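Local coordinates for protein adenylation domain (Streptomyces sp., PDB 5N9W) that is an adenylation domain of the ANL superfamily, pairing a large AMP-binding-enzyme part with a small C-terminal part, at residues 206-211 against 510-515; 249-254 against 276-281; 257-262 against 284-289; 280-285 against 306-311; 450-455 against 466-471. All coordinates share one frame; numbering follows the deposited sequence. Where two conformers were deposited one is given.

Interactions 2, 3 and 4 follow one run of the large part. Strand 253-256, helix 258-271, strand 280-283, helix 290-300 and strand 306-309 form two successive beta-alpha-beta units. Interactions 2 and 4 flank strand 280-283, with centres about 13 Å apart. Interaction 3 lies just past the strand ends, about 9 Å from the centre of interaction 4. Interaction 5 is a hairpin of the C-terminal part, about 33 Å from interaction 2 between centres. Interaction 1 joins the two parts across 299 residues, with the other four nested inside the loop it closes. Its Arg510 and Lys515 reach Asp450 of interaction 5 and Glu286 of interaction 3. Through loop 510-515 the C-terminal part is tied down beside the strand ends.

Interaction 1 of 5, residues 206-211 against 510-515; sequences FHSMAF and RTINGK
Ile512 leans its longer branch along the turn Ser208 to Phe211. Its CG1 packs 3.9 Å from Ala210 CB, while CD1, at the end of the branch, lies 3.8 Å from Ser208 OG. Isoleucine suits the place because this longer branch reaches over Ala210 CB. Ser208 OG itself accepts from Ala210 N at 2.9 Å with an N-H...O angle of 164°, forming an ST turn. The carbonyl of Ile512 also takes part, its O coming obliquely to Phe211 CG at 3.5 Å. This is a junction between the two parts of an ANL-type adenylation domain. Loop 206-211 follows strand 202-205 of the large part, and loop 510-515 belongs to the C-terminal part, where the Asn-Gly-Lys sequence is consistent with the A10 core motif of the family. Asn513 comes next and lies on the Phe211 ring. Its CA sits over one face, 3.5 Å from the ring centroid and 10° off the normal, a CH-pi contact. Its CB reaches Phe211 CE1 at 3.6 Å, and its O lies 3.4 Å from Phe211 CZ. With CG anti to the backbone N (chi1 -175°), Phe211 extends its flat ring beneath this turn. Gly514 takes a positive phi, which suits a residue with no CB to press on the carbonyl O of Asn513, and its N closes the turn by bonding to Thr511 O at 2.8 Å.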
# COMPACT_ATOMS: atom_id res chain seq x y z
N PHE A 206 -1.95 -10.72 -0.23
CA PHE A 206 -0.59 -10.79 0.28
C PHE A 206 -0.32 -9.72 1.37
O PHE A 206 0.63 -9.82 2.14
CB PHE A 206 0.37 -10.64 -0.89
CG PHE A 206 1.82 -10.79 -0.53
CD1 PHE A 206 2.36 -12.04 -0.30
CD2 PHE A 206 2.65 -9.67 -0.44
CE1 PHE A 206 3.70 -12.18 0.02
CE2 PHE A 206 3.99 -9.79 -0.11
CZ PHE A 206 4.52 -11.04 0.11
N HIS A 207 -1.17 -8.72 1.44
CA HIS A 207 -0.89 -7.59 2.30
C HIS A 207 -1.86 -7.47 3.45
O HIS A 207 -2.97 -7.99 3.41
CB HIS A 207 -0.86 -6.31 1.46
CG HIS A 207 0.22 -6.31 0.43
ND1 HIS A 207 -0.00 -6.68 -0.88
CD2 HIS A 207 1.54 -6.04 0.53
CE1 HIS A 207 1.13 -6.62 -1.55
NE2 HIS A 207 2.08 -6.23 -0.72
N SER A 208 -1.41 -6.79 4.50
CA SER A 208 -2.19 -6.63 5.71
C SER A 208 -3.44 -5.84 5.41
O SER A 208 -3.44 -4.95 4.57
CB SER A 208 -1.37 -5.92 6.78
OG SER A 208 -2.21 -5.33 7.75
N MET A 209 -4.53 -6.15 6.09
CA MET A 209 -5.72 -5.36 5.87
C MET A 209 -5.58 -3.92 6.40
O MET A 209 -6.44 -3.08 6.15
CB MET A 209 -6.93 -6.05 6.47
CG MET A 209 -7.38 -7.23 5.59
SD MET A 209 -8.78 -8.15 6.21
CE MET A 209 -10.13 -6.99 5.94
N ALA A 210 -4.48 -3.62 7.11
CA ALA A 210 -4.25 -2.23 7.52
C ALA A 210 -3.49 -1.42 6.44
O ALA A 210 -3.51 -0.20 6.45
CB ALA A 210 -3.52 -2.19 8.86
N PHE A 211 -2.84 -2.13 5.53
CA PHE A 211 -2.24 -1.57 4.32
C PHE A 211 -3.30 -1.55 3.21
O PHE A 211 -3.90 -2.56 2.93
CB PHE A 211 -1.00 -2.40 3.92
CG PHE A 211 -0.23 -1.87 2.75
CD1 PHE A 211 -0.44 -0.58 2.27
CD2 PHE A 211 0.72 -2.66 2.13
CE1 PHE A 211 0.26 -0.11 1.18
CE2 PHE A 211 1.44 -2.18 1.05
CZ PHE A 211 1.21 -0.91 0.58
N ARG A 510 9.83 -1.04 8.83
CA ARG A 510 9.05 -0.38 7.81
C ARG A 510 7.65 -0.05 8.30
O ARG A 510 7.18 -0.60 9.29
CB ARG A 510 9.00 -1.25 6.55
CG ARG A 510 10.35 -1.45 5.89
CD ARG A 510 10.27 -2.31 4.64
NE ARG A 510 11.48 -2.20 3.83
CZ ARG A 510 12.59 -2.89 4.06
NH1 ARG A 510 12.65 -3.75 5.07
NH2 ARG A 510 13.66 -2.74 3.28
N THR A 511 6.99 0.89 7.63
CA THR A 511 5.60 1.19 7.91
C THR A 511 4.71 0.06 7.42
O THR A 511 5.19 -0.92 6.82
CB THR A 511 5.14 2.50 7.25
OG1 THR A 511 5.12 2.34 5.83
CG2 THR A 511 6.07 3.62 7.60
N ILE A 512 3.41 0.19 7.68
CA ILE A 512 2.45 -0.82 7.25
C ILE A 512 2.43 -0.84 5.72
O ILE A 512 2.29 -1.90 5.13
CB ILE A 512 1.04 -0.56 7.84
CG1 ILE A 512 0.18 -1.83 7.76
CG2 ILE A 512 0.35 0.63 7.17
CD1 ILE A 512 0.83 -3.05 8.35
N ASN A 513 2.64 0.32 5.10
CA ASN A 513 2.72 0.42 3.65
C ASN A 513 4.04 -0.14 3.11
O ASN A 513 4.27 -0.15 1.91
CB ASN A 513 2.58 1.87 3.18
CG ASN A 513 2.12 2.81 4.27
OD1 ASN A 513 2.25 2.53 5.47
ND2 ASN A 513 1.59 3.95 3.87
N GLY A 514 4.91 -0.57 4.01
CA GLY A 514 6.19 -1.11 3.59
C GLY A 514 7.26 -0.08 3.26
O GLY A 514 8.36 -0.43 2.87
N LYS A 515 6.92 1.20 3.37
CA LYS A 515 7.92 2.26 3.26
C LYS A 515 8.79 2.27 4.53
O LYS A 515 8.31 1.93 5.61
CB LYS A 515 7.26 3.63 3.04
CG LYS A 515 6.73 3.87 1.61
CD LYS A 515 7.37 5.08 0.91
CE LYS A 515 8.78 4.76 0.41
NZ LYS A 515 9.09 5.43 -0.88

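Interaction 2 of 5, residues 249-254 against 276-281; sequences RGITVL and PELRYV. With ACT (acetate ion), chain C.
Arg279 and Tyr280 both direct their backbone N-H groups at Thr252 O, where two neighbouring parallel strands of a beta-alpha-beta unit begin. Helix 258-271 makes the connection between them. Tyr280 N bonds at 3.0 Å, almost in line with the carbonyl of Thr252 (C=O...N angle 166°), whereas Arg279 N, at 2.7 Å, comes in more from the side. One oxygen thus holds two amides where the strand pairing starts. The next bond, from Leu254 N to Tyr280 O at 2.8 Å, carries on the parallel pattern, with Val253 and Tyr280 on one face of the sheet and Leu254 and Val281 on the other.

The Arg279 side chain starts close to the doubly gripped carbonyl, with CB 3.3 Å from Thr252 O. CG is 3.5 Å from OXT of the bound acetate, which probably comes from the crystallisation liquor, and CD stays beside the same oxygen. A bend at chi3 (60°) turns the chain so that NE meets OXT at 2.8 Å, an incidental and weak hydrogen bond with an N-H...O angle of only 129°. At the tip, NH1 forms a salt bridge with Asp201 and NH2 bonds to Ser196 O. A long residue with several donors fits here because it can reach both of these protein partners at once. Leu278 instead belongs to the buried side, its side chain lying beside that of Ile251 and pointing the same way: Leu278 CD1 touches both Ile251 CG2 at 3.9 Å and Leu254 CB at 3.8 Å.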
# COMPACT_ATOMS: atom_id res chain seq x y z
N ARG A 249 -1.27 -22.29 -6.86
CA ARG A 249 -2.63 -21.79 -6.77
C ARG A 249 -2.99 -21.12 -8.07
O ARG A 249 -4.08 -20.58 -8.22
CB ARG A 249 -2.78 -20.82 -5.61
CG ARG A 249 -2.62 -21.44 -4.24
CD ARG A 249 -3.90 -22.19 -3.83
NE ARG A 249 -3.65 -23.17 -2.77
CZ ARG A 249 -3.44 -24.47 -2.98
NH1 ARG A 249 -3.44 -24.97 -4.21
NH2 ARG A 249 -3.23 -25.28 -1.95
N GLY A 250 -2.07 -21.14 -9.03
CA GLY A 250 -2.31 -20.54 -10.32
C GLY A 250 -2.70 -19.08 -10.27
O GLY A 250 -3.62 -18.65 -10.95
N ILE A 251 -1.99 -18.31 -9.44
CA ILE A 251 -2.20 -16.87 -9.32
C ILE A 251 -2.01 -16.19 -10.66
O ILE A 251 -1.05 -16.45 -11.34
CB ILE A 251 -1.24 -16.24 -8.30
CG1 ILE A 251 -1.51 -16.76 -6.89
CG2 ILE A 251 -1.41 -14.73 -8.29
CD1 ILE A 251 -2.89 -16.45 -6.41
N THR A 252 -2.93 -15.31 -11.03
CA THR A 252 -2.85 -14.61 -12.29
C THR A 252 -2.60 -13.11 -12.08
O THR A 252 -2.05 -12.43 -12.95
CB THR A 252 -4.14 -14.82 -13.13
OG1 THR A 252 -5.19 -13.96 -12.66
CG2 THR A 252 -4.62 -16.26 -13.03
N VAL A 253 -3.00 -12.59 -10.92
CA VAL A 253 -2.79 -11.18 -10.58
C VAL A 253 -2.02 -11.10 -9.28
O VAL A 253 -2.55 -11.36 -8.22
CB VAL A 253 -4.10 -10.42 -10.45
CG1 VAL A 253 -3.83 -8.94 -10.45
CG2 VAL A 253 -5.07 -10.77 -11.61
N LEU A 254 -0.74 -10.77 -9.38
CA LEU A 254 0.13 -10.66 -8.22
C LEU A 254 0.42 -9.17 -7.92
O LEU A 254 0.78 -8.40 -8.82
CB LEU A 254 1.43 -11.43 -8.44
CG LEU A 254 2.52 -11.38 -7.37
CD1 LEU A 254 1.99 -11.82 -6.02
CD2 LEU A 254 3.73 -12.23 -7.77
N PRO A 276 3.52 -19.93 -15.36
CA PRO A 276 2.79 -19.77 -16.62
C PRO A 276 1.44 -19.05 -16.49
O PRO A 276 1.01 -18.43 -17.45
CB PRO A 276 2.58 -21.21 -17.09
CG PRO A 276 2.78 -22.05 -15.88
CD PRO A 276 3.84 -21.35 -15.11
N GLU A 277 0.80 -19.13 -15.32
CA GLU A 277 -0.51 -18.52 -15.09
C GLU A 277 -0.50 -17.02 -14.81
O GLU A 277 -1.53 -16.35 -14.92
CB GLU A 277 -1.20 -19.22 -13.92
CG GLU A 277 -1.67 -20.63 -14.24
CD GLU A 277 -2.56 -20.68 -15.47
OE1 GLU A 277 -2.17 -21.35 -16.45
OE2 GLU A 277 -3.63 -20.03 -15.47
N LEU A 278 0.65 -16.50 -14.43
CA LEU A 278 0.75 -15.12 -13.95
C LEU A 278 0.54 -14.10 -15.07
O LEU A 278 1.25 -14.11 -16.06
CB LEU A 278 2.11 -14.90 -13.29
CG LEU A 278 2.16 -13.79 -12.24
CD1 LEU A 278 1.25 -14.15 -11.07
CD2 LEU A 278 3.59 -13.55 -11.76
N ARG A 279 -0.45 -13.24 -14.93
CA ARG A 279 -0.76 -12.29 -16.00
C ARG A 279 -0.23 -10.88 -15.70
O ARG A 279 0.42 -10.26 -16.54
CB ARG A 279 -2.28 -12.27 -16.26
CG ARG A 279 -2.80 -13.58 -16.90
CD ARG A 279 -4.31 -13.60 -17.23
NE ARG A 279 -4.71 -12.55 -18.16
CZ ARG A 279 -5.51 -11.53 -17.83
NH1 ARG A 279 -6.01 -11.44 -16.60
NH2 ARG A 279 -5.82 -10.60 -18.73
N TYR A 280 -0.47 -10.40 -14.48
CA TYR A 280 -0.01 -9.09 -14.03
C TYR A 280 0.74 -9.18 -12.72
O TYR A 280 0.25 -9.79 -11.76
CB TYR A 280 -1.18 -8.14 -13.81
CG TYR A 280 -2.00 -7.81 -15.01
CD1 TYR A 280 -1.50 -6.98 -16.00
CD2 TYR A 280 -3.29 -8.30 -15.16
CE1 TYR A 280 -2.25 -6.67 -17.10
CE2 TYR A 280 -4.04 -7.99 -16.25
CZ TYR A 280 -3.51 -7.17 -17.23
OH TYR A 280 -4.26 -6.83 -18.33
N VAL A 281 1.93 -8.57 -12.67
CA VAL A 281 2.52 -8.17 -11.40
C VAL A 281 2.33 -6.66 -11.30
O VAL A 281 2.67 -5.93 -12.23
CB VAL A 281 3.99 -8.53 -11.28
CG1 VAL A 281 4.41 -8.41 -9.84
CG2 VAL A 281 4.21 -9.93 -11.76
C ACT C . -1.83 -10.86 -20.14
O ACT C . -0.62 -11.14 -20.06
OXT ACT C . -2.66 -11.77 -19.89
CH3 ACT C . -2.29 -9.49 -20.51

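Interaction 3 of 5, residues 257-262 against 284-289; sequences TPTAFG and GGEKLT
Pro258 and Thr259, in the first turn of helix 258-271, pack against the loop 284-289 in a mixed apolar and polar contact. The loop runs from strand 280-283 to helix 290-300, so the contact lies at the strand ends of the large part's sheet, with the C-terminal part close by. Pro258 fills the middle. Its CD is 3.3 Å from Gly284 O, and its CG reaches Glu286 O at 3.6 Å and Leu288 CD1 at 4.0 Å. Proline suits this first helical position, where no backbone N-H is needed inside the helix and a rigid ring can rest on the loop. Before it, Thr257 at the N-cap position places its CA 3.3 Å from Gly284 O, a CA-H...O contact with an angle of 158° at the hydrogen. Its methyl CG2 faces Gly285, whose lack of a side chain leaves the methyl its place.

Glu286 crosses beside this corner. A bend at chi2 (122°) swings its carboxylate back toward the helix start, where Thr259 OG1 donates to OE1 at 2.7 Å. The hydroxyl arrives on the syn side of that oxygen, 25° out of the carboxylate plane, and the two side chains meet at about a right angle. Lys515 of the C-terminal part packs on Glu286 near its backbone, not at the carboxylate. Thr259 OG1 has a single proton, given to OE1, and that bond fixes the carboxylate against the helix start, while Glu286 OE2 lies near, 2.8 Å from Thr259 OG1.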
# COMPACT_ATOMS: atom_id res chain seq x y z
N THR A 257 5.13 -5.04 -3.34
CA THR A 257 6.02 -3.92 -3.11
C THR A 257 7.39 -4.35 -3.63
O THR A 257 7.63 -5.55 -3.76
CB THR A 257 6.10 -3.54 -1.63
OG1 THR A 257 6.71 -4.60 -0.90
CG2 THR A 257 4.73 -3.30 -1.06
N PRO A 258 8.27 -3.39 -3.95
CA PRO A 258 9.61 -3.69 -4.48
C PRO A 258 10.50 -4.53 -3.59
O PRO A 258 11.27 -5.35 -4.08
CB PRO A 258 10.21 -2.30 -4.67
CG PRO A 258 9.04 -1.46 -4.99
CD PRO A 258 7.96 -1.96 -4.08
N THR A 259 10.40 -4.33 -2.28
CA THR A 259 11.17 -5.11 -1.33
C THR A 259 10.74 -6.57 -1.36
O THR A 259 11.57 -7.47 -1.35
CB THR A 259 11.00 -4.56 0.11
OG1 THR A 259 11.13 -3.12 0.10
CG2 THR A 259 12.05 -5.16 1.04
N ALA A 260 9.44 -6.80 -1.39
CA ALA A 260 8.93 -8.16 -1.37
C ALA A 260 9.25 -8.86 -2.68
O ALA A 260 9.56 -10.05 -2.70
CB ALA A 260 7.45 -8.15 -1.10
N PHE A 261 9.22 -8.11 -3.78
CA PHE A 261 9.43 -8.64 -5.12
C PHE A 261 10.85 -9.12 -5.38
O PHE A 261 11.07 -10.08 -6.11
CB PHE A 261 9.05 -7.60 -6.16
CG PHE A 261 9.15 -8.09 -7.57
CD1 PHE A 261 8.20 -8.96 -8.08
CD2 PHE A 261 10.17 -7.67 -8.40
CE1 PHE A 261 8.27 -9.40 -9.38
CE2 PHE A 261 10.26 -8.11 -9.71
CZ PHE A 261 9.31 -8.98 -10.19
N GLY A 262 11.82 -8.42 -4.80
CA GLY A 262 13.21 -8.84 -4.87
C GLY A 262 13.43 -10.16 -4.14
O GLY A 262 14.11 -11.04 -4.63
N GLY A 284 3.23 -1.64 -5.81
CA GLY A 284 2.81 -0.54 -4.97
C GLY A 284 3.83 -0.32 -3.88
O GLY A 284 4.86 -0.97 -3.87
N GLY A 285 3.56 0.59 -2.95
CA GLY A 285 4.47 0.84 -1.84
C GLY A 285 5.59 1.81 -2.18
O GLY A 285 5.33 2.91 -2.65
N GLU A 286 6.83 1.40 -1.98
CA GLU A 286 7.97 2.27 -2.22
C GLU A 286 8.18 2.52 -3.72
O GLU A 286 7.59 1.85 -4.55
CB GLU A 286 9.23 1.66 -1.61
CG GLU A 286 8.96 0.82 -0.38
CD GLU A 286 9.46 -0.62 -0.52
OE1 GLU A 286 10.54 -0.82 -1.10
OE2 GLU A 286 8.77 -1.55 -0.05
N LYS A 287 9.01 3.51 -4.04
CA LYS A 287 9.46 3.76 -5.40
C LYS A 287 10.09 2.52 -5.99
O LYS A 287 10.86 1.84 -5.33
CB LYS A 287 10.48 4.90 -5.41
CG LYS A 287 11.00 5.29 -6.79
CD LYS A 287 12.51 5.51 -6.76
CE LYS A 287 12.96 6.10 -5.43
NZ LYS A 287 14.38 5.77 -5.13
N LEU A 288 9.76 2.23 -7.24
CA LEU A 288 10.31 1.07 -7.93
C LEU A 288 11.52 1.47 -8.80
O LEU A 288 11.42 2.35 -9.63
CB LEU A 288 9.23 0.42 -8.80
CG LEU A 288 9.54 -0.79 -9.69
CD1 LEU A 288 9.51 -2.05 -8.87
CD2 LEU A 288 8.55 -0.86 -10.84
N THR A 289 12.66 0.82 -8.58
CA THR A 289 13.84 1.04 -9.41
C THR A 289 13.96 -0.04 -10.47
O THR A 289 13.63 -1.19 -10.21
CB THR A 289 15.13 1.04 -8.56
OG1 THR A 289 15.05 -0.01 -7.59
CG2 THR A 289 15.31 2.34 -7.85

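Interaction 4 of 5, residues 280-285 against 306-311; sequences YVVFGG and HLINMY
Strand 280-283 runs parallel to strand 306-309, their axes 4.8 Å apart at an angle of 17°, and four backbone bonds tie the pair from Val281 to Met310. Val281 N bonds to His306 O, Ile308 N to Val281 O and Phe283 N to Ile308 O. Met310 N to Phe283 O is longer, at 3.3 Å, just past the end of the paired strands. Helix 290-300 links the two strands in another beta-alpha-beta unit.

On the face with Val281 and Phe283, Leu307 CD1 packs on Val281 CG2 at 3.7 Å, and Leu307 CG meets the edge of the Phe283 ring, 3.8 Å from Phe283 CE2. Phe283 has CG anti to its carbonyl carbon (chi1 -73°), which carries the ring back over the neighbouring strand; Phe261 of helix 258-271 meets it edge-to-face. Apolar residues, aliphatic and aromatic, suit this buried layer between sheet and helices. On the other face, Ile308 CD1 comes obliquely to Tyr280 CD1 at 3.4 Å, and His306 CB packs at 3.7 Å from the same ring atom. The His306 and Tyr280 planes stand 78° apart. Further along, Met310 SD lies beside Val282 CG1 at 4.0 Å.

Asn309 is a polar residue on the face of Val281 and Phe283; its ND2 bonds to Val336 O. The backbone supplies the polar bonds between these strands, leaving their side chains to meet chiefly through apolar contact.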
# COMPACT_ATOMS: atom_id res chain seq x y z
N TYR A 280 -0.47 -10.40 -14.48
CA TYR A 280 -0.01 -9.09 -14.03
C TYR A 280 0.74 -9.18 -12.72
O TYR A 280 0.25 -9.79 -11.76
CB TYR A 280 -1.18 -8.14 -13.81
CG TYR A 280 -2.00 -7.81 -15.01
CD1 TYR A 280 -1.50 -6.98 -16.00
CD2 TYR A 280 -3.29 -8.30 -15.16
CE1 TYR A 280 -2.25 -6.67 -17.10
CE2 TYR A 280 -4.04 -7.99 -16.25
CZ TYR A 280 -3.51 -7.17 -17.23
OH TYR A 280 -4.26 -6.83 -18.33
N VAL A 281 1.93 -8.57 -12.67
CA VAL A 281 2.52 -8.17 -11.40
C VAL A 281 2.33 -6.66 -11.30
O VAL A 281 2.67 -5.93 -12.23
CB VAL A 281 3.99 -8.53 -11.28
CG1 VAL A 281 4.41 -8.41 -9.84
CG2 VAL A 281 4.21 -9.93 -11.76
N VAL A 282 1.74 -6.22 -10.20
CA VAL A 282 1.45 -4.80 -9.99
C VAL A 282 2.25 -4.29 -8.78
O VAL A 282 2.34 -4.97 -7.76
CB VAL A 282 -0.05 -4.56 -9.80
CG1 VAL A 282 -0.33 -3.19 -9.26
CG2 VAL A 282 -0.77 -4.75 -11.12
N PHE A 283 2.85 -3.12 -8.92
CA PHE A 283 3.83 -2.64 -7.95
C PHE A 283 3.29 -1.49 -7.13
O PHE A 283 2.91 -0.49 -7.70
CB PHE A 283 5.11 -2.22 -8.66
CG PHE A 283 5.92 -3.36 -9.17
CD1 PHE A 283 6.61 -4.17 -8.29
CD2 PHE A 283 5.99 -3.63 -10.52
CE1 PHE A 283 7.37 -5.23 -8.76
CE2 PHE A 283 6.74 -4.69 -11.00
CZ PHE A 283 7.43 -5.48 -10.11
N GLY A 284 3.23 -1.64 -5.81
CA GLY A 284 2.81 -0.54 -4.97
C GLY A 284 3.83 -0.32 -3.88
O GLY A 284 4.86 -0.97 -3.87
N GLY A 285 3.56 0.59 -2.95
CA GLY A 285 4.47 0.84 -1.84
C GLY A 285 5.59 1.81 -2.18
O GLY A 285 5.33 2.91 -2.65
N HIS A 306 2.69 -9.09 -17.47
CA HIS A 306 2.88 -7.65 -17.59
C HIS A 306 3.38 -7.14 -16.25
O HIS A 306 2.85 -7.53 -15.22
CB HIS A 306 1.59 -6.92 -17.96
CG HIS A 306 1.21 -7.02 -19.40
ND1 HIS A 306 1.83 -7.89 -20.28
CD2 HIS A 306 0.27 -6.36 -20.12
CE1 HIS A 306 1.28 -7.75 -21.48
NE2 HIS A 306 0.33 -6.84 -21.40
N LEU A 307 4.40 -6.30 -16.29
CA LEU A 307 4.88 -5.59 -15.10
C LEU A 307 4.35 -4.17 -15.13
O LEU A 307 4.61 -3.43 -16.07
CB LEU A 307 6.40 -5.61 -15.01
CG LEU A 307 7.06 -6.72 -14.19
CD1 LEU A 307 6.28 -8.00 -14.21
CD2 LEU A 307 8.46 -6.98 -14.70
N ILE A 308 3.60 -3.82 -14.11
CA ILE A 308 2.93 -2.53 -14.06
C ILE A 308 3.23 -1.80 -12.77
O ILE A 308 2.99 -2.30 -11.65
CB ILE A 308 1.40 -2.69 -14.21
CG1 ILE A 308 1.05 -2.97 -15.66
CG2 ILE A 308 0.67 -1.45 -13.73
CD1 ILE A 308 0.64 -4.32 -15.86
N ASN A 309 3.76 -0.60 -12.94
CA ASN A 309 4.04 0.29 -11.84
C ASN A 309 2.86 1.19 -11.62
O ASN A 309 2.31 1.74 -12.57
CB ASN A 309 5.29 1.13 -12.11
CG ASN A 309 5.83 1.78 -10.86
OD1 ASN A 309 5.60 1.32 -9.75
ND2 ASN A 309 6.57 2.85 -11.03
N MET A 310 2.46 1.32 -10.37
CA MET A 310 1.39 2.21 -10.02
C MET A 310 1.85 3.07 -8.86
O MET A 310 2.22 2.57 -7.80
CB MET A 310 0.11 1.44 -9.67
CG MET A 310 -0.44 0.58 -10.83
SD MET A 310 -2.16 0.10 -10.60
CE MET A 310 -3.03 1.44 -11.41
N TYR A 311 1.86 4.38 -9.07
CA TYR A 311 2.13 5.29 -8.00
C TYR A 311 0.83 5.48 -7.25
O TYR A 311 -0.21 5.68 -7.86
CB TYR A 311 2.68 6.61 -8.53
CG TYR A 311 2.66 7.73 -7.53
CD1 TYR A 311 3.66 7.85 -6.58
CD2 TYR A 311 1.64 8.66 -7.53
CE1 TYR A 311 3.64 8.88 -5.65
CE2 TYR A 311 1.62 9.69 -6.61
CZ TYR A 311 2.62 9.79 -5.68
OH TYR A 311 2.60 10.80 -4.77

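Interaction 5 of 5, residues 450-455 against 466-471; sequences DAVVWV and VCAYTA
Asp450 O is held by two donors of Thr470: the backbone N at 2.8 Å, and OG1, more weakly, at 3.4 Å. Thr470 keeps OG1 between its backbone N and carbonyl carbon (chi1 51°), bringing the hydroxyl back over Asp450, with OG1 only 3.1 Å from Asp450 CB. The strands 448-457 and 462-471 form an antiparallel beta hairpin. Val452 and Ala468 make a hydrogen-bonded pair, with Val452 N to Ala468 O at 2.8 Å and Ala468 N to Val452 O at 2.9 Å. Trp454 and Val466 pair likewise, Val466 N reaching Trp454 O at 2.8 Å.

With chi1 at 73°, Trp454 turns its indole across the hairpin, and Val466 CB sits over one face, 4.1 Å from the six-membered ring's centroid, in a CH-pi contact. Ala468 CB lies beside Trp454 CZ3 at 4.1 Å, its small size leaving room for the ring. Helix 518-528 covers this face, and helix 435-443 covers the other, where Val453 CG1 packs on Cys467 CB. The hairpin thus meets its helices largely through apolar side chains, though Val453 N bonds to Glu439; at its end, a salt bridge to Arg510 probably offsets the charge of Asp450.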
# COMPACT_ATOMS: atom_id res chain seq x y z
N ASP A 450 19.36 -3.07 1.05
CA ASP A 450 18.55 -1.89 1.31
C ASP A 450 19.26 -0.91 2.25
O ASP A 450 20.10 -1.31 3.04
CB ASP A 450 17.22 -2.30 1.91
CG ASP A 450 16.05 -1.87 1.08
OD1 ASP A 450 16.08 -0.70 0.62
OD2 ASP A 450 15.13 -2.70 0.89
N ALA A 451 18.87 0.36 2.17
CA ALA A 451 19.49 1.40 2.97
C ALA A 451 18.52 2.54 3.22
O ALA A 451 17.77 2.92 2.35
CB ALA A 451 20.76 1.92 2.29
N VAL A 452 18.56 3.09 4.43
CA VAL A 452 17.86 4.34 4.70
C VAL A 452 18.82 5.33 5.36
O VAL A 452 19.50 5.00 6.32
CB VAL A 452 16.62 4.11 5.56
CG1 VAL A 452 17.00 3.49 6.88
CG2 VAL A 452 15.86 5.41 5.77
N VAL A 453 18.90 6.54 4.82
CA VAL A 453 19.76 7.55 5.42
C VAL A 453 18.89 8.68 5.94
O VAL A 453 17.82 8.98 5.38
CB VAL A 453 20.84 8.07 4.44
CG1 VAL A 453 21.36 6.94 3.57
CG2 VAL A 453 20.30 9.16 3.56
N TRP A 454 19.33 9.29 7.04
CA TRP A 454 18.61 10.42 7.60
C TRP A 454 19.50 11.37 8.38
O TRP A 454 20.64 11.03 8.71
CB TRP A 454 17.49 9.94 8.50
CG TRP A 454 17.93 9.38 9.81
CD1 TRP A 454 17.89 10.01 11.01
CD2 TRP A 454 18.44 8.05 10.07
NE1 TRP A 454 18.34 9.17 12.00
CE2 TRP A 454 18.70 7.97 11.45
CE3 TRP A 454 18.72 6.95 9.26
CZ2 TRP A 454 19.21 6.82 12.04
CZ3 TRP A 454 19.23 5.81 9.86
CH2 TRP A 454 19.47 5.75 11.23
N VAL A 455 18.99 12.56 8.67
CA VAL A 455 19.66 13.50 9.54
C VAL A 455 19.34 13.21 10.99
O VAL A 455 18.21 13.32 11.40
CB VAL A 455 19.24 14.92 9.25
CG1 VAL A 455 20.11 15.90 10.05
CG2 VAL A 455 19.36 15.18 7.78
N VAL A 466 23.16 9.78 9.03
CA VAL A 466 23.40 8.40 9.42
C VAL A 466 22.76 7.47 8.39
O VAL A 466 21.82 7.84 7.70
CB VAL A 466 22.84 8.09 10.83
CG1 VAL A 466 23.38 6.76 11.35
CG2 VAL A 466 23.21 9.19 11.78
N CYS A 467 23.29 6.26 8.28
CA CYS A 467 22.73 5.28 7.37
C CYS A 467 22.51 3.96 8.10
O CYS A 467 23.38 3.49 8.83
CB CYS A 467 23.66 5.08 6.17
SG CYS A 467 23.27 3.68 5.10
N ALA A 468 21.33 3.38 7.90
CA ALA A 468 21.09 1.99 8.27
C ALA A 468 20.92 1.17 6.99
O ALA A 468 20.37 1.65 5.99
CB ALA A 468 19.90 1.86 9.17
N TYR A 469 21.41 -0.06 7.00
CA TYR A 469 21.37 -0.85 5.79
C TYR A 469 21.28 -2.34 6.06
O TYR A 469 21.65 -2.82 7.13
CB TYR A 469 22.61 -0.56 4.93
CG TYR A 469 23.88 -1.12 5.52
CD1 TYR A 469 24.54 -0.46 6.56
CD2 TYR A 469 24.43 -2.31 5.05
CE1 TYR A 469 25.70 -0.96 7.11
CE2 TYR A 469 25.59 -2.83 5.60
CZ TYR A 469 26.23 -2.15 6.63
OH TYR A 469 27.38 -2.65 7.19
N THR A 470 20.79 -3.07 5.07
CA THR A 470 20.65 -4.51 5.15
C THR A 470 21.56 -5.19 4.13
O THR A 470 21.64 -4.77 2.98
CB THR A 470 19.22 -4.92 4.91
OG1 THR A 470 18.76 -4.31 3.70
CG2 THR A 470 18.36 -4.43 6.03
N ALA A 471 22.23 -6.25 4.58
CA ALA A 471 23.17 -7.00 3.75
C ALA A 471 22.55 -8.22 3.10
O ALA A 471 21.50 -8.68 3.53
CB ALA A 471 24.36 -7.42 4.57